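Local structure of afamin (Homo sapiens, 6FAK) at residues F329-Y337 / L349-L360. The protein carries hydrophobic molecules in body fluids, keeping lipidated Wnt proteins soluble and active and binding vitamin E. Numbering follows the deposited sequence. Where two conformers were deposited one is given.
Sequences FFAKFTFEY and LLRIVQIYKDLL
F333 and Y356 lie face to face where helices 326-339 and 346-363 pack, their ring centroids 4.3 Å apart and their planes 24° from parallel. Both side chains set CG anti to the backbone N (chi1 174° in F333), which sends each ring across toward the other helix. One face of F333 has CD2 of Y356 over its centre, Y337 CB lies toward the rim of the other, and the ring edge abuts I352 CG2. On the opposite face of Y356, CD1 of L360 sits off centre. F330 completes the tightly packed, buried aromatic cluster: its CE1 comes within 3.7 Å of Y356 CD2, the ring planes steeply inclined. F329 brings its ring edge to Y356, CZ lying 3.6 Å from OH; that hydroxyl hydrogen-bonds to the backbone O of F312. Were F333 cut back to an alanine, Y356 would probably lose its stacking partner on one face, and a gap would be likely beside I352 and V353. The arrangement illustrates how the all-helical albumin fold builds its core: two successive helices of the second albumin domain pack in an inclined antiparallel fashion, their segment axes 10.3 Å apart at 136°, with no hydrogen bond crossing between the segments. Near the closest backbone approach, V353 CG2 presses to 3.2 Å from T334 OG1, a hydroxyl hydrogen-bonded back to F330 O in its own helix. At the Y337 end, I352 CG2 makes a CH-pi contact over the tyrosine ring, and L349 CD2 meets the ring edge. Packing is looser on the solvent side, where exposed K357 lends just the start of its chain: CB lies over a face of F330, 4.2 Å from the ring centroid, and the extended remainder leads NZ away to hydrogen-bond a triethylene glycol, probably from the crystallisation liquor.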
ATOM      1  N   PHE A 329     -25.124  -7.328  13.974  1.00 24.73           N
ATOM      2  CA  PHE A 329     -26.063  -6.298  13.558  1.00 24.87           C
ATOM      3  C   PHE A 329     -25.332  -5.227  12.676  1.00 24.38           C
ATOM      4  O   PHE A 329     -25.814  -4.829  11.629  1.00 24.02           O
ATOM      5  CB  PHE A 329     -26.641  -5.617  14.814  1.00 25.36           C
ATOM      6  CG  PHE A 329     -27.453  -4.396  14.519  1.00 25.76           C
ATOM      7  CD1 PHE A 329     -28.756  -4.520  14.104  1.00 26.47           C
ATOM      8  CD2 PHE A 329     -26.914  -3.150  14.650  1.00 26.04           C
ATOM      9  CE1 PHE A 329     -29.504  -3.403  13.763  1.00 26.64           C
ATOM     10  CE2 PHE A 329     -27.655  -2.016  14.316  1.00 26.38           C
ATOM     11  CZ  PHE A 329     -28.944  -2.163  13.873  1.00 26.46           C
ATOM     12  N   PHE A 330     -24.198  -4.719  13.174  1.00 24.21           N
ATOM     13  CA  PHE A 330     -23.379  -3.768  12.365  1.00 24.14           C
ATOM     14  C   PHE A 330     -22.734  -4.369  11.093  1.00 24.23           C
ATOM     15  O   PHE A 330     -22.573  -3.663  10.080  1.00 24.02           O
ATOM     16  CB  PHE A 330     -22.369  -2.990  13.248  1.00 24.13           C
ATOM     17  CG  PHE A 330     -23.034  -2.047  14.229  1.00 24.21           C
ATOM     18  CD1 PHE A 330     -23.784  -0.982  13.779  1.00 24.36           C
ATOM     19  CD2 PHE A 330     -22.917  -2.238  15.608  1.00 24.44           C
ATOM     20  CE1 PHE A 330     -24.441  -0.142  14.686  1.00 24.42           C
ATOM     21  CE2 PHE A 330     -23.545  -1.418  16.506  1.00 24.41           C
ATOM     22  CZ  PHE A 330     -24.333  -0.373  16.048  1.00 24.46           C
ATOM     23  N   ALA A 331     -22.344  -5.628  11.149  1.00 24.40           N
ATOM     24  CA  ALA A 331     -21.932  -6.337   9.919  1.00 24.84           C
ATOM     25  C   ALA A 331     -23.033  -6.371   8.858  1.00 25.36           C
ATOM     26  O   ALA A 331     -22.775  -6.121   7.677  1.00 24.93           O
ATOM     27  CB  ALA A 331     -21.455  -7.765  10.235  1.00 24.95           C
ATOM     28  N   LYS A 332     -24.269  -6.683   9.286  1.00 26.24           N
ATOM     29  CA  LYS A 332     -25.399  -6.669   8.385  1.00 27.29           C
ATOM     30  C   LYS A 332     -25.696  -5.259   7.832  1.00 26.22           C
ATOM     31  O   LYS A 332     -26.012  -5.100   6.646  1.00 26.06           O
ATOM     32  CB  LYS A 332     -26.657  -7.230   9.039  1.00 30.08           C
ATOM     33  CG  LYS A 332     -27.679  -7.638   7.989  1.00 34.45           C
ATOM     34  CD  LYS A 332     -28.810  -8.458   8.548  1.00 43.11           C
ATOM     35  CE  LYS A 332     -29.558  -9.220   7.425  1.00 50.63           C
ATOM     36  NZ  LYS A 332     -29.650  -8.524   6.105  1.00 50.29           N
ATOM     37  N   PHE A 333     -25.628  -4.248   8.682  1.00 25.28           N
ATOM     38  CA  PHE A 333     -25.746  -2.859   8.213  1.00 24.97           C
ATOM     39  C   PHE A 333     -24.668  -2.535   7.157  1.00 24.93           C
ATOM     40  O   PHE A 333     -24.973  -2.012   6.092  1.00 24.90           O
ATOM     41  CB  PHE A 333     -25.655  -1.849   9.365  1.00 24.75           C
ATOM     42  CG  PHE A 333     -25.626  -0.431   8.874  1.00 24.75           C
ATOM     43  CD1 PHE A 333     -26.787   0.180   8.423  1.00 24.77           C
ATOM     44  CD2 PHE A 333     -24.400   0.266   8.785  1.00 24.46           C
ATOM     45  CE1 PHE A 333     -26.744   1.480   7.931  1.00 24.87           C
ATOM     46  CE2 PHE A 333     -24.355   1.560   8.317  1.00 24.54           C
ATOM     47  CZ  PHE A 333     -25.513   2.177   7.881  1.00 24.79           C
ATOM     48  N   THR A 334     -23.439  -2.940   7.432  1.00 24.69           N
ATOM     49  CA  THR A 334     -22.333  -2.644   6.558  1.00 24.82           C
ATOM     50  C   THR A 334     -22.572  -3.341   5.171  1.00 25.20           C
ATOM     51  O   THR A 334     -22.454  -2.722   4.123  1.00 24.84           O
ATOM     52  CB  THR A 334     -20.989  -3.061   7.187  1.00 24.47           C
ATOM     53  OG1 THR A 334     -20.800  -2.463   8.494  1.00 24.28           O
ATOM     54  CG2 THR A 334     -19.856  -2.697   6.229  1.00 24.57           C
ATOM     55  N   PHE A 335     -22.973  -4.617   5.230  1.00 25.88           N
ATOM     56  CA  PHE A 335     -23.374  -5.408   4.051  1.00 26.73           C
ATOM     57  C   PHE A 335     -24.452  -4.697   3.223  1.00 27.49           C
ATOM     58  O   PHE A 335     -24.280  -4.444   2.015  1.00 27.15           O
ATOM     59  CB  PHE A 335     -23.820  -6.792   4.500  1.00 27.20           C
ATOM     60  CG  PHE A 335     -24.587  -7.559   3.484  1.00 27.90           C
ATOM     61  CD1 PHE A 335     -23.958  -8.044   2.339  1.00 28.42           C
ATOM     62  CD2 PHE A 335     -25.942  -7.833   3.679  1.00 28.17           C
ATOM     63  CE1 PHE A 335     -24.692  -8.802   1.410  1.00 29.39           C
ATOM     64  CE2 PHE A 335     -26.665  -8.574   2.758  1.00 29.03           C
ATOM     65  CZ  PHE A 335     -26.048  -9.058   1.616  1.00 29.29           C
ATOM     66  N   GLU A 336     -25.560  -4.391   3.875  1.00 28.70           N
ATOM     67  CA  GLU A 336     -26.714  -3.806   3.171  1.00 30.65           C
ATOM     68  C   GLU A 336     -26.389  -2.404   2.616  1.00 30.64           C
ATOM     69  O   GLU A 336     -26.740  -2.103   1.442  1.00 31.47           O
ATOM     70  CB  GLU A 336     -27.938  -3.738   4.084  1.00 32.55           C
ATOM     71  CG  GLU A 336     -28.544  -5.094   4.459  1.00 35.13           C
ATOM     72  CD  GLU A 336     -29.085  -5.903   3.260  1.00 39.20           C
ATOM     73  OE1 GLU A 336     -29.245  -5.363   2.168  1.00 37.50           O
ATOM     74  OE2 GLU A 336     -29.353  -7.117   3.400  1.00 42.57           O
ATOM     75  N   TYR A 337     -25.716  -1.570   3.426  1.00 29.25           N
ATOM     76  CA  TYR A 337     -25.388  -0.202   3.008  1.00 29.24           C
ATOM     77  C   TYR A 337     -24.315  -0.201   1.901  1.00 29.30           C
ATOM     78  O   TYR A 337     -24.452   0.523   0.883  1.00 30.87           O
ATOM     79  CB  TYR A 337     -24.953   0.678   4.210  1.00 29.10           C
ATOM     80  CG  TYR A 337     -25.064   2.156   3.918  1.00 29.00           C
ATOM     81  CD1 TYR A 337     -24.056   2.830   3.260  1.00 28.87           C
ATOM     82  CD2 TYR A 337     -26.253   2.868   4.218  1.00 29.74           C
ATOM     83  CE1 TYR A 337     -24.180   4.165   2.915  1.00 29.05           C
ATOM     84  CE2 TYR A 337     -26.380   4.242   3.890  1.00 30.02           C
ATOM     85  CZ  TYR A 337     -25.313   4.881   3.266  1.00 29.64           C
ATOM     86  OH  TYR A 337     -25.387   6.214   2.897  1.00 30.32           O
ATOM     87  N   LEU A 349     -17.666   4.473   3.651  1.00 24.57           N
ATOM     88  CA  LEU A 349     -18.581   3.462   4.210  1.00 24.48           C
ATOM     89  C   LEU A 349     -18.289   3.193   5.688  1.00 24.39           C
ATOM     90  O   LEU A 349     -19.188   3.071   6.453  1.00 24.04           O
ATOM     91  CB  LEU A 349     -18.493   2.178   3.445  1.00 24.24           C
ATOM     92  CG  LEU A 349     -19.002   2.271   2.009  1.00 24.34           C
ATOM     93  CD1 LEU A 349     -18.548   1.085   1.211  1.00 24.25           C
ATOM     94  CD2 LEU A 349     -20.510   2.422   1.970  1.00 24.69           C
ATOM     95  N   LEU A 350     -17.009   3.110   6.056  1.00 24.58           N
ATOM     96  CA  LEU A 350     -16.660   2.878   7.451  1.00 25.06           C
ATOM     97  C   LEU A 350     -16.969   4.066   8.341  1.00 24.59           C
ATOM     98  O   LEU A 350     -17.316   3.856   9.484  1.00 24.57           O
ATOM     99  CB  LEU A 350     -15.180   2.494   7.598  1.00 26.52           C
ATOM    100  CG  LEU A 350     -14.839   1.269   6.731  1.00 28.22           C
ATOM    101  CD1 LEU A 350     -13.330   1.043   6.797  1.00 31.01           C
ATOM    102  CD2 LEU A 350     -15.607   0.047   7.142  1.00 28.99           C
ATOM    103  N   ARG A 351     -16.833   5.315   7.838  1.00 24.26           N
ATOM    104  CA  ARG A 351     -17.291   6.463   8.574  1.00 24.16           C
ATOM    105  C   ARG A 351     -18.828   6.389   8.862  1.00 24.07           C
ATOM    106  O   ARG A 351     -19.267   6.664   9.983  1.00 23.84           O
ATOM    107  CB  ARG A 351     -16.915   7.793   7.870  1.00 24.51           C
ATOM    108  CG  ARG A 351     -15.410   8.072   7.917  1.00 24.59           C
ATOM    109  CD  ARG A 351     -15.134   9.456   7.388  1.00 25.19           C
ATOM    110  NE  ARG A 351     -15.208   9.517   5.939  1.00 25.67           N
ATOM    111  CZ  ARG A 351     -14.220   9.324   5.073  1.00 25.92           C
ATOM    112  NH1 ARG A 351     -13.031   8.914   5.474  1.00 25.94           N
ATOM    113  NH2 ARG A 351     -14.438   9.493   3.783  1.00 26.17           N
ATOM    114  N   ILE A 352     -19.582   5.999   7.845  1.00 24.00           N
ATOM    115  CA  ILE A 352     -21.018   5.818   7.956  1.00 24.17           C
ATOM    116  C   ILE A 352     -21.378   4.752   9.004  1.00 24.08           C
ATOM    117  O   ILE A 352     -22.289   4.960   9.828  1.00 24.07           O
ATOM    118  CB  ILE A 352     -21.670   5.587   6.547  1.00 24.43           C
ATOM    119  CG1 ILE A 352     -21.608   6.930   5.807  1.00 24.84           C
ATOM    120  CG2 ILE A 352     -23.115   5.072   6.659  1.00 24.53           C
ATOM    121  CD1 ILE A 352     -21.858   6.827   4.335  1.00 25.33           C
ATOM    122  N   VAL A 353     -20.636   3.653   9.019  1.00 24.04           N
ATOM    123  CA  VAL A 353     -20.883   2.613  10.011  1.00 24.24           C
ATOM    124  C   VAL A 353     -20.660   3.175  11.422  1.00 24.62           C
ATOM    125  O   VAL A 353     -21.497   2.943  12.324  1.00 24.38           O
ATOM    126  CB  VAL A 353     -20.042   1.347   9.778  1.00 24.23           C
ATOM    127  CG1 VAL A 353     -20.269   0.352  10.909  1.00 24.49           C
ATOM    128  CG2 VAL A 353     -20.362   0.673   8.432  1.00 24.21           C
ATOM    129  N   GLN A 354     -19.578   3.930  11.617  0.59 24.82           N
ATOM    130  CA  GLN A 354     -19.299   4.509  12.925  0.59 25.40           C
ATOM    131  C   GLN A 354     -20.340   5.515  13.374  0.59 25.54           C
ATOM    132  O   GLN A 354     -20.728   5.561  14.564  0.59 25.70           O
ATOM    133  CB  GLN A 354     -17.924   5.191  12.912  0.59 26.13           C
ATOM    134  CG  GLN A 354     -17.489   5.738  14.257  0.59 27.00           C
ATOM    135  CD  GLN A 354     -17.313   4.610  15.268  0.59 27.79           C
ATOM    136  OE1 GLN A 354     -16.586   3.642  14.992  0.59 28.35           O
ATOM    137  NE2 GLN A 354     -18.014   4.695  16.402  0.59 27.99           N
ATOM    138  N   ILE A 355     -20.728   6.381  12.453  1.00 25.71           N
ATOM    139  CA  ILE A 355     -21.800   7.348  12.720  1.00 26.36           C
ATOM    140  C   ILE A 355     -23.098   6.648  13.116  1.00 25.78           C
ATOM    141  O   ILE A 355     -23.767   7.097  14.029  1.00 25.47           O
ATOM    142  CB  ILE A 355     -21.996   8.278  11.551  1.00 27.85           C
ATOM    143  CG1 ILE A 355     -20.813   9.251  11.550  1.00 29.55           C
ATOM    144  CG2 ILE A 355     -23.302   9.067  11.635  1.00 28.60           C
ATOM    145  CD1 ILE A 355     -20.670   9.956  10.239  1.00 31.37           C
ATOM    146  N   TYR A 356     -23.438   5.579  12.403  1.00 25.46           N
ATOM    147  CA  TYR A 356     -24.643   4.790  12.732  1.00 25.41           C
ATOM    148  C   TYR A 356     -24.511   4.208  14.147  1.00 25.86           C
ATOM    149  O   TYR A 356     -25.456   4.270  14.948  1.00 26.04           O
ATOM    150  CB  TYR A 356     -24.893   3.713  11.661  1.00 25.16           C
ATOM    151  CG  TYR A 356     -26.186   2.950  11.821  1.00 25.26           C
ATOM    152  CD1 TYR A 356     -27.395   3.626  11.923  1.00 25.46           C
ATOM    153  CD2 TYR A 356     -26.193   1.575  11.902  1.00 25.28           C
ATOM    154  CE1 TYR A 356     -28.600   2.965  12.060  1.00 25.69           C
ATOM    155  CE2 TYR A 356     -27.411   0.884  12.028  1.00 25.47           C
ATOM    156  CZ  TYR A 356     -28.607   1.603  12.140  1.00 25.75           C
ATOM    157  OH  TYR A 356     -29.829   0.939  12.340  1.00 26.22           O
ATOM    158  N   LYS A 357     -23.368   3.611  14.449  1.00 26.14           N
ATOM    159  CA  LYS A 357     -23.104   3.090  15.780  1.00 27.61           C
ATOM    160  C   LYS A 357     -23.200   4.143  16.916  1.00 27.22           C
ATOM    161  O   LYS A 357     -23.882   3.906  17.924  1.00 26.72           O
ATOM    162  CB  LYS A 357     -21.737   2.422  15.797  1.00 29.63           C
ATOM    163  CG  LYS A 357     -21.283   1.890  17.131  1.00 35.07           C
ATOM    164  CD  LYS A 357     -19.927   1.175  16.928  1.00 43.19           C
ATOM    165  CE  LYS A 357     -19.441   0.548  18.229  1.00 48.69           C
ATOM    166  NZ  LYS A 357     -18.089  -0.053  18.037  1.00 47.64           N
ATOM    167  N   ASP A 358     -22.584   5.302  16.716  1.00 27.44           N
ATOM    168  CA  ASP A 358     -22.704   6.445  17.656  1.00 28.93           C
ATOM    169  C   ASP A 358     -24.142   6.969  17.772  1.00 28.48           C
ATOM    170  O   ASP A 358     -24.612   7.263  18.879  1.00 28.54           O
ATOM    171  CB  ASP A 358     -21.755   7.602  17.274  1.00 31.20           C
ATOM    172  CG  ASP A 358     -20.297   7.166  17.257  1.00 36.05           C
ATOM    173  OD1 ASP A 358     -19.977   6.092  17.860  1.00 41.29           O
ATOM    174  OD2 ASP A 358     -19.476   7.860  16.593  1.00 40.73           O
ATOM    175  N   LEU A 359     -24.834   7.093  16.646  1.00 28.24           N
ATOM    176  CA  LEU A 359     -26.228   7.520  16.641  1.00 28.99           C
ATOM    177  C   LEU A 359     -27.100   6.625  17.552  1.00 27.96           C
ATOM    178  O   LEU A 359     -27.931   7.127  18.361  1.00 27.62           O
ATOM    179  CB  LEU A 359     -26.790   7.457  15.200  1.00 31.77           C
ATOM    180  CG  LEU A 359     -28.329   7.599  15.113  1.00 33.39           C
ATOM    181  CD1 LEU A 359     -28.623   9.086  15.103  1.00 37.25           C
ATOM    182  CD2 LEU A 359     -28.877   6.938  13.883  1.00 34.08           C
ATOM    183  N   LEU A 360     -26.972   5.315  17.356  1.00 27.45           N
ATOM    184  CA  LEU A 360     -27.734   4.338  18.141  1.00 27.52           C
ATOM    185  C   LEU A 360     -27.366   4.338  19.621  1.00 29.41           C
ATOM    186  O   LEU A 360     -28.252   4.058  20.464  1.00 28.43           O
ATOM    187  CB  LEU A 360     -27.656   2.943  17.562  1.00 26.91           C
ATOM    188  CG  LEU A 360     -28.232   2.735  16.138  1.00 26.44           C
ATOM    189  CD1 LEU A 360     -28.186   1.277  15.806  1.00 26.48           C
ATOM    190  CD2 LEU A 360     -29.660   3.280  16.003  1.00 26.39           C
TER